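Local atomic coordinates of protein LIN-41 (Caenorhabditis elegans, PDB entry 4UMG), a protein that controls the onset of developmental plasticity in the worm and belongs to the TRIM-NHL family, with a filamin-type domain. Residues V27-L32 with I96-Y101; V73-I78 with V87-R92. One frame throughout, in Å; residues are numbered along the deposited sequence.

Interaction 1 of 2, residues V27-L32 with I96-Y101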
ATOM      1  N   VAL A  27      -6.198   0.691  -6.945  1.00 30.73           N
ATOM      2  CA  VAL A  27      -6.406   0.903  -5.514  1.00 30.52           C
ATOM      3  C   VAL A  27      -5.980  -0.318  -4.673  1.00 34.43           C
ATOM      4  O   VAL A  27      -6.324  -1.455  -5.013  1.00 34.70           O
ATOM      5  CB  VAL A  27      -7.897   1.282  -5.229  1.00 35.89           C
ATOM      6  CG1 VAL A  27      -8.112   1.587  -3.749  1.00 36.43           C
ATOM      7  CG2 VAL A  27      -8.347   2.473  -6.076  1.00 36.15           C
ATOM      8  N   ILE A  28      -5.259  -0.079  -3.559  1.00 29.88           N
ATOM      9  CA  ILE A  28      -4.863  -1.137  -2.628  1.00 30.19           C
ATOM     10  C   ILE A  28      -5.407  -0.703  -1.276  1.00 34.33           C
ATOM     11  O   ILE A  28      -5.259   0.465  -0.913  1.00 33.67           O
ATOM     12  CB  ILE A  28      -3.324  -1.334  -2.586  1.00 32.32           C
ATOM     13  CG1 ILE A  28      -2.746  -1.645  -3.993  1.00 32.83           C
ATOM     14  CG2 ILE A  28      -2.928  -2.428  -1.560  1.00 32.71           C
ATOM     15  CD1 ILE A  28      -1.189  -1.445  -4.022  1.00 35.63           C
ATOM     16  N   TYR A  29      -6.031  -1.628  -0.528  1.00 31.81           N
ATOM     17  CA  TYR A  29      -6.582  -1.291   0.781  1.00 31.66           C
ATOM     18  C   TYR A  29      -5.701  -1.855   1.866  1.00 33.66           C
ATOM     19  O   TYR A  29      -5.251  -2.990   1.745  1.00 33.76           O
ATOM     20  CB  TYR A  29      -8.011  -1.821   0.928  1.00 34.20           C
ATOM     21  CG  TYR A  29      -8.980  -1.099   0.027  1.00 37.03           C
ATOM     22  CD1 TYR A  29      -9.466   0.160   0.363  1.00 38.55           C
ATOM     23  CD2 TYR A  29      -9.364  -1.644  -1.195  1.00 39.65           C
ATOM     24  CE1 TYR A  29     -10.382   0.820  -0.450  1.00 39.69           C
ATOM     25  CE2 TYR A  29     -10.250  -0.973  -2.036  1.00 41.33           C
ATOM     26  CZ  TYR A  29     -10.749   0.262  -1.663  1.00 51.00           C
ATOM     27  OH  TYR A  29     -11.641   0.929  -2.469  1.00 51.26           O
ATOM     28  N   VAL A  30      -5.388  -1.029   2.883  1.00 31.32           N
ATOM     29  CA  VAL A  30      -4.526  -1.381   4.022  1.00 29.69           C
ATOM     30  C   VAL A  30      -5.319  -1.273   5.333  1.00 35.10           C
ATOM     31  O   VAL A  30      -6.021  -0.290   5.563  1.00 34.94           O
ATOM     32  CB  VAL A  30      -3.235  -0.521   4.035  1.00 32.92           C
ATOM     33  CG1 VAL A  30      -2.341  -0.854   5.229  1.00 32.50           C
ATOM     34  CG2 VAL A  30      -2.458  -0.680   2.729  1.00 32.33           C
ATOM     35  N   GLN A  31      -5.261  -2.322   6.153  1.00 29.82           N
ATOM     36  CA  GLN A  31      -5.983  -2.346   7.409  1.00 30.35           C
ATOM     37  C   GLN A  31      -4.992  -1.983   8.495  1.00 34.91           C
ATOM     38  O   GLN A  31      -4.019  -2.709   8.681  1.00 35.03           O
ATOM     39  CB  GLN A  31      -6.523  -3.768   7.628  1.00 32.31           C
ATOM     40  CG  GLN A  31      -7.431  -3.931   8.825  1.00 45.70           C
ATOM     41  CD  GLN A  31      -8.717  -3.176   8.693  1.00 74.85           C
ATOM     42  OE1 GLN A  31      -8.821  -2.018   9.119  1.00 71.26           O
ATOM     43  NE2 GLN A  31      -9.753  -3.851   8.208  1.00 69.00           N
ATOM     44  N   LEU A  32      -5.203  -0.842   9.163  1.00 29.90           N
ATOM     45  CA  LEU A  32      -4.329  -0.404  10.247  1.00 29.31           C
ATOM     46  C   LEU A  32      -4.899  -0.901  11.565  1.00 31.59           C
ATOM     47  O   LEU A  32      -6.103  -0.770  11.835  1.00 30.75           O
ATOM     48  CB  LEU A  32      -4.201   1.120  10.288  1.00 30.09           C
ATOM     49  CG  LEU A  32      -3.645   1.817   9.018  1.00 33.06           C
ATOM     50  CD1 LEU A  32      -3.717   3.307   9.158  1.00 35.44           C
ATOM     51  CD2 LEU A  32      -2.182   1.425   8.732  1.00 31.62           C
ATOM     52  N   ILE A  96      -9.158   1.834   7.809  1.00 39.33           N
ATOM     53  CA  ILE A  96      -8.799   1.408   6.446  1.00 38.45           C
ATOM     54  C   ILE A  96      -8.217   2.626   5.765  1.00 39.25           C
ATOM     55  O   ILE A  96      -8.720   3.738   5.961  1.00 38.08           O
ATOM     56  CB  ILE A  96     -10.016   0.827   5.653  1.00 44.62           C
ATOM     57  CG1 ILE A  96     -10.373  -0.606   6.105  1.00 45.74           C
ATOM     58  CG2 ILE A  96      -9.811   0.900   4.114  1.00 46.69           C
ATOM     59  CD1 ILE A  96      -9.543  -1.795   5.485  1.00 54.57           C
ATOM     60  N   VAL A  97      -7.136   2.418   4.989  1.00 31.76           N
ATOM     61  CA  VAL A  97      -6.547   3.460   4.170  1.00 33.77           C
ATOM     62  C   VAL A  97      -6.533   2.933   2.719  1.00 35.91           C
ATOM     63  O   VAL A  97      -6.084   1.807   2.475  1.00 36.24           O
ATOM     64  CB  VAL A  97      -5.161   3.972   4.663  1.00 39.13           C
ATOM     65  CG1 VAL A  97      -4.119   2.868   4.694  1.00 40.16           C
ATOM     66  CG2 VAL A  97      -4.662   5.158   3.828  1.00 39.26           C
ATOM     67  N   ALA A  98      -7.067   3.717   1.786  1.00 29.88           N
ATOM     68  CA  ALA A  98      -7.030   3.339   0.372  1.00 29.73           C
ATOM     69  C   ALA A  98      -5.789   3.998  -0.233  1.00 32.34           C
ATOM     70  O   ALA A  98      -5.568   5.194  -0.010  1.00 32.95           O
ATOM     71  CB  ALA A  98      -8.288   3.837  -0.341  1.00 31.86           C
ATOM     72  N   LEU A  99      -4.924   3.200  -0.912  1.00 26.53           N
ATOM     73  CA  LEU A  99      -3.727   3.676  -1.575  1.00 25.44           C
ATOM     74  C   LEU A  99      -3.983   3.617  -3.066  1.00 30.62           C
ATOM     75  O   LEU A  99      -4.382   2.569  -3.568  1.00 33.79           O
ATOM     76  CB  LEU A  99      -2.550   2.768  -1.245  1.00 24.78           C
ATOM     77  CG  LEU A  99      -2.165   2.667   0.237  1.00 31.49           C
ATOM     78  CD1 LEU A  99      -0.909   1.836   0.385  1.00 31.58           C
ATOM     79  CD2 LEU A  99      -1.894   4.033   0.849  1.00 34.41           C
ATOM     80  N   SER A 100      -3.871   4.748  -3.749  1.00 25.46           N
ATOM     81  CA  SER A 100      -4.150   4.798  -5.177  1.00 25.12           C
ATOM     82  C   SER A 100      -2.934   5.204  -5.964  1.00 27.10           C
ATOM     83  O   SER A 100      -2.190   6.088  -5.544  1.00 27.53           O
ATOM     84  CB  SER A 100      -5.303   5.767  -5.470  1.00 27.45           C
ATOM     85  OG  SER A 100      -6.507   5.197  -4.998  1.00 46.89           O
ATOM     86  N   TYR A 101      -2.690   4.520  -7.087  1.00 25.22           N
ATOM     87  CA  TYR A 101      -1.573   4.851  -7.947  1.00 23.11           C
ATOM     88  C   TYR A 101      -1.893   4.553  -9.409  1.00 26.77           C
ATOM     89  O   TYR A 101      -2.820   3.800  -9.706  1.00 26.04           O
ATOM     90  CB  TYR A 101      -0.273   4.153  -7.473  1.00 23.98           C
ATOM     91  CG  TYR A 101      -0.241   2.677  -7.792  1.00 24.47           C
ATOM     92  CD1 TYR A 101      -0.901   1.752  -6.981  1.00 26.47           C
ATOM     93  CD2 TYR A 101       0.498   2.192  -8.869  1.00 25.26           C
ATOM     94  CE1 TYR A 101      -0.846   0.384  -7.253  1.00 27.60           C
ATOM     95  CE2 TYR A 101       0.494   0.840  -9.196  1.00 24.51           C
ATOM     96  CZ  TYR A 101      -0.172  -0.064  -8.379  1.00 27.50           C
ATOM     97  OH  TYR A 101      -0.160  -1.402  -8.668  1.00 29.59           O
TER
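V27-L32 and I96-Y101 run antiparallel, their strand axes approaching to 4.6 Å with 155° between directions, and the register pairs V27 with S100, I28 with L99, Y29 with A98, V30 with V97 and Q31 with I96. I28 and L99 form a hydrogen-bonded pair closed from both sides: I28 N to L99 O and L99 N to I28 O are each 2.8 Å. V30 and V97 repeat this reciprocal pattern.

On the face carrying I28, V30, V97 and L99, contact is purely apolar. V97 CG1 stands between its own backbone N and carbonyl carbon (chi1 61°), which turns it onto V30 CB at 3.6 Å; the two valines lie side by side and point the same way. One branch of V30, CG2, meets L99 CD1 at 3.8 Å, and the far end of I28 places CD1 3.7 Å from Y101 CE1, the two side chains crossing obliquely. F17, M127 and L111 pack on I28, and I113 on V30 and L99, from other parts of the fold.

The other face is more mixed. A98 presents only its methyl, and CB sits 3.7 Å from Y29 CE1, while I96 CG2 reaches CD1 of the same ring. V27 CG1 lies over one face of that ring toward its rim. With chi2 at -83°, I96 bends its end back toward the neighbouring strand and lays CD1 against the Q31 amide, 3.4 Å from NE2, a van der Waals touch. At the opposite end of the pairing, S100 OG packs on V27 CG2 at 3.5 Å.

Such a pair, apolar toward the core and partly exposed outside, is characteristic of neighbouring strands within one sheet of the immunoglobulin-like filamin beta-sandwich.

Interaction 2 of 2, residues V73-I78 with V87-R92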
ATOM      1  N   VAL A  73       1.723   7.070   8.678  1.00 36.11           N
ATOM      2  CA  VAL A  73       1.726   6.110   7.569  1.00 34.07           C
ATOM      3  C   VAL A  73       2.391   6.709   6.322  1.00 35.04           C
ATOM      4  O   VAL A  73       2.066   7.821   5.900  1.00 34.28           O
ATOM      5  CB  VAL A  73       0.267   5.601   7.277  1.00 39.52           C
ATOM      6  CG1 VAL A  73       0.221   4.654   6.073  1.00 39.16           C
ATOM      7  CG2 VAL A  73      -0.340   4.924   8.499  1.00 40.00           C
ATOM      8  N   GLN A  74       3.321   5.953   5.728  1.00 29.68           N
ATOM      9  CA  GLN A  74       4.002   6.352   4.498  1.00 28.63           C
ATOM     10  C   GLN A  74       3.836   5.197   3.521  1.00 31.73           C
ATOM     11  O   GLN A  74       3.887   4.034   3.917  1.00 31.47           O
ATOM     12  CB  GLN A  74       5.495   6.580   4.774  1.00 29.52           C
ATOM     13  CG  GLN A  74       5.771   7.701   5.769  1.00 39.69           C
ATOM     14  CD  GLN A  74       7.246   7.946   5.916  1.00 55.34           C
ATOM     15  OE1 GLN A  74       7.812   8.816   5.259  1.00 47.30           O
ATOM     16  NE2 GLN A  74       7.903   7.172   6.766  1.00 49.24           N
ATOM     17  N   ALA A  75       3.598   5.498   2.253  1.00 26.47           N
ATOM     18  CA  ALA A  75       3.488   4.437   1.257  1.00 24.54           C
ATOM     19  C   ALA A  75       4.192   4.902  -0.006  1.00 27.31           C
ATOM     20  O   ALA A  75       4.017   6.054  -0.419  1.00 26.99           O
ATOM     21  CB  ALA A  75       2.027   4.135   0.961  1.00 25.75           C
ATOM     22  N   PHE A  76       5.036   4.050  -0.575  1.00 22.31           N
ATOM     23  CA  PHE A  76       5.627   4.408  -1.849  1.00 21.97           C
ATOM     24  C   PHE A  76       5.567   3.261  -2.828  1.00 24.56           C
ATOM     25  O   PHE A  76       5.533   2.096  -2.443  1.00 22.60           O
ATOM     26  CB  PHE A  76       7.014   5.006  -1.769  1.00 26.92           C
ATOM     27  CG  PHE A  76       7.974   4.091  -1.117  1.00 29.80           C
ATOM     28  CD1 PHE A  76       8.626   3.104  -1.854  1.00 35.83           C
ATOM     29  CD2 PHE A  76       8.327   4.273   0.212  1.00 32.32           C
ATOM     30  CE1 PHE A  76       9.550   2.264  -1.243  1.00 37.79           C
ATOM     31  CE2 PHE A  76       9.292   3.476   0.802  1.00 36.28           C
ATOM     32  CZ  PHE A  76       9.888   2.473   0.077  1.00 35.51           C
ATOM     33  N   VAL A  77       5.585   3.607  -4.105  1.00 21.70           N
ATOM     34  CA  VAL A  77       5.533   2.686  -5.214  1.00 21.68           C
ATOM     35  C   VAL A  77       6.622   3.125  -6.166  1.00 24.82           C
ATOM     36  O   VAL A  77       6.768   4.334  -6.425  1.00 22.81           O
ATOM     37  CB  VAL A  77       4.158   2.679  -5.900  1.00 24.99           C
ATOM     38  CG1 VAL A  77       4.190   1.949  -7.249  1.00 25.36           C
ATOM     39  CG2 VAL A  77       3.095   2.072  -4.991  1.00 23.92           C
ATOM     40  N   ILE A  78       7.460   2.164  -6.565  1.00 24.44           N
ATOM     41  CA  ILE A  78       8.559   2.383  -7.503  1.00 22.93           C
ATOM     42  C   ILE A  78       8.237   1.610  -8.740  1.00 24.26           C
ATOM     43  O   ILE A  78       7.893   0.426  -8.661  1.00 22.40           O
ATOM     44  CB  ILE A  78       9.902   1.916  -6.929  1.00 25.81           C
ATOM     45  CG1 ILE A  78      10.073   2.431  -5.489  1.00 28.25           C
ATOM     46  CG2 ILE A  78      11.035   2.349  -7.842  1.00 26.22           C
ATOM     47  CD1 ILE A  78       9.868   4.078  -5.314  1.00 32.91           C
ATOM     48  N   VAL A  87       1.668   8.173  -4.907  1.00 24.64           N
ATOM     49  CA  VAL A  87       0.645   7.358  -4.206  1.00 23.20           C
ATOM     50  C   VAL A  87      -0.283   8.290  -3.438  1.00 28.73           C
ATOM     51  O   VAL A  87       0.181   9.076  -2.630  1.00 27.44           O
ATOM     52  CB  VAL A  87       1.300   6.313  -3.252  1.00 27.59           C
ATOM     53  CG1 VAL A  87       0.240   5.489  -2.516  1.00 28.22           C
ATOM     54  CG2 VAL A  87       2.243   5.396  -4.031  1.00 28.00           C
ATOM     55  N   THR A  88      -1.598   8.185  -3.660  1.00 27.18           N
ATOM     56  CA  THR A  88      -2.539   9.012  -2.922  1.00 27.84           C
ATOM     57  C   THR A  88      -3.114   8.161  -1.802  1.00 32.58           C
ATOM     58  O   THR A  88      -3.528   7.026  -2.054  1.00 33.37           O
ATOM     59  CB  THR A  88      -3.622   9.495  -3.897  1.00 31.73           C
ATOM     60  OG1 THR A  88      -3.012  10.373  -4.848  1.00 32.47           O
ATOM     61  CG2 THR A  88      -4.786  10.206  -3.183  1.00 35.89           C
ATOM     62  N   MET A  89      -3.126   8.687  -0.562  1.00 32.15           N
ATOM     63  CA  MET A  89      -3.695   7.950   0.549  1.00 34.38           C
ATOM     64  C   MET A  89      -4.908   8.688   1.095  1.00 39.00           C
ATOM     65  O   MET A  89      -4.852   9.880   1.407  1.00 40.24           O
ATOM     66  CB  MET A  89      -2.676   7.525   1.602  1.00 39.27           C
ATOM     67  CG  MET A  89      -2.152   8.573   2.532  1.00 45.95           C
ATOM     68  SD  MET A  89      -1.344   7.666   3.887  1.00 51.94           S
ATOM     69  CE  MET A  89       0.030   6.907   2.979  1.00 46.94           C
ATOM     70  N   THR A  90      -6.030   7.995   1.031  1.00 32.88           N
ATOM     71  CA  THR A  90      -7.335   8.490   1.466  1.00 34.46           C
ATOM     72  C   THR A  90      -7.714   7.752   2.735  1.00 41.21           C
ATOM     73  O   THR A  90      -7.866   6.524   2.671  1.00 39.17           O
ATOM     74  CB  THR A  90      -8.361   8.232   0.341  1.00 41.11           C
ATOM     75  OG1 THR A  90      -7.851   8.741  -0.884  1.00 44.08           O
ATOM     76  CG2 THR A  90      -9.736   8.842   0.639  1.00 44.28           C
ATOM     77  N   PRO A  91      -7.966   8.468   3.870  1.00 41.76           N
ATOM     78  CA  PRO A  91      -8.409   7.760   5.079  1.00 42.27           C
ATOM     79  C   PRO A  91      -9.862   7.343   4.916  1.00 45.26           C
ATOM     80  O   PRO A  91     -10.668   8.075   4.326  1.00 43.22           O
ATOM     81  CB  PRO A  91      -8.256   8.805   6.193  1.00 45.71           C
ATOM     82  CG  PRO A  91      -8.379  10.121   5.501  1.00 50.77           C
ATOM     83  CD  PRO A  91      -7.859   9.927   4.100  1.00 44.86           C
ATOM     84  N   ARG A  92     -10.170   6.135   5.368  1.00 42.47           N
ATOM     85  CA  ARG A  92     -11.530   5.598   5.322  1.00 43.56           C
ATOM     86  C   ARG A  92     -11.951   5.273   6.741  1.00 47.37           C
ATOM     87  O   ARG A  92     -11.152   5.434   7.671  1.00 46.05           O
ATOM     88  CB  ARG A  92     -11.605   4.371   4.386  1.00 41.19           C
ATOM     89  CG  ARG A  92     -11.409   4.722   2.901  1.00 47.82           C
ATOM     90  CD  ARG A  92     -12.640   5.376   2.288  1.00 65.19           C
ATOM     91  NE  ARG A  92     -12.418   5.762   0.893  1.00 76.33           N
ATOM     92  CZ  ARG A  92     -12.730   6.949   0.379  1.00 88.90           C
ATOM     93  NH1 ARG A  92     -13.262   7.895   1.143  1.00 69.75           N
ATOM     94  NH2 ARG A  92     -12.491   7.206  -0.900  1.00 77.26           N
TER
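The carbonyl oxygen of V73 has the thioether of M89 lying against it, M89 CE at 3.7 Å and SD at 4.0 Å from V73 O, both van der Waals contacts. The segments belong to the hairpin of strands 73-78 and 84-91, which in the filamin beta-sandwich passes from one sheet to the other. The geometry supports this: the axes come no nearer than 8.5 Å at 145°, and V73-I78 and V87-R92 share no hydrogen bond. V77 pairs with V85 by backbone near the turn, after which the strands part and side chains fill the gap.

M89 and V87 bridge it between them. The chi1 of M89, 75°, holds CG between the backbone N and carbonyl carbon, and the bend at chi3 brings CE to V73 CG1, 3.8 Å away, and to A75 CB at 4.0 Å. Were M89 replaced by an alanine, the loss of SD and CE would probably open a gap beside V73 and A75 and take from V73 CG1 its methionine partner, leaving A75 CB with V87 CG1 on that side. V97 and L99 flank the methionine from the adjoining strand.

Nearer the turn V87 divides its branches, CG1 facing A75 CB and CG2 meeting V77 CG2 at 3.6 Å, with the two valines crossing at about a right angle.

Interaction 1 joins neighbouring strands of one sheet, while interaction 2 spans the hairpin from that sheet toward the other; their centres lie 7 Å apart. Accordingly, the first rests on four backbone hydrogen bonds plus apolar packing, and the second on side-chain packing alone, with 626 against 245 Å² buried. They meet because strands 84-91 and 96-101 are adjacent: S100 N to T88 O at 2.9 Å and A98 O to T90 N at 3.0 Å are probable hydrogen bonds, and L99 CD2 packs on M89 CB. The inner residues of both, notably I28, V30, L99, V73 and V77, are buried, whereas V27 and Y29 of interaction 1 are exposed, and A75, V87 and M89 of interaction 2 are partly exposed.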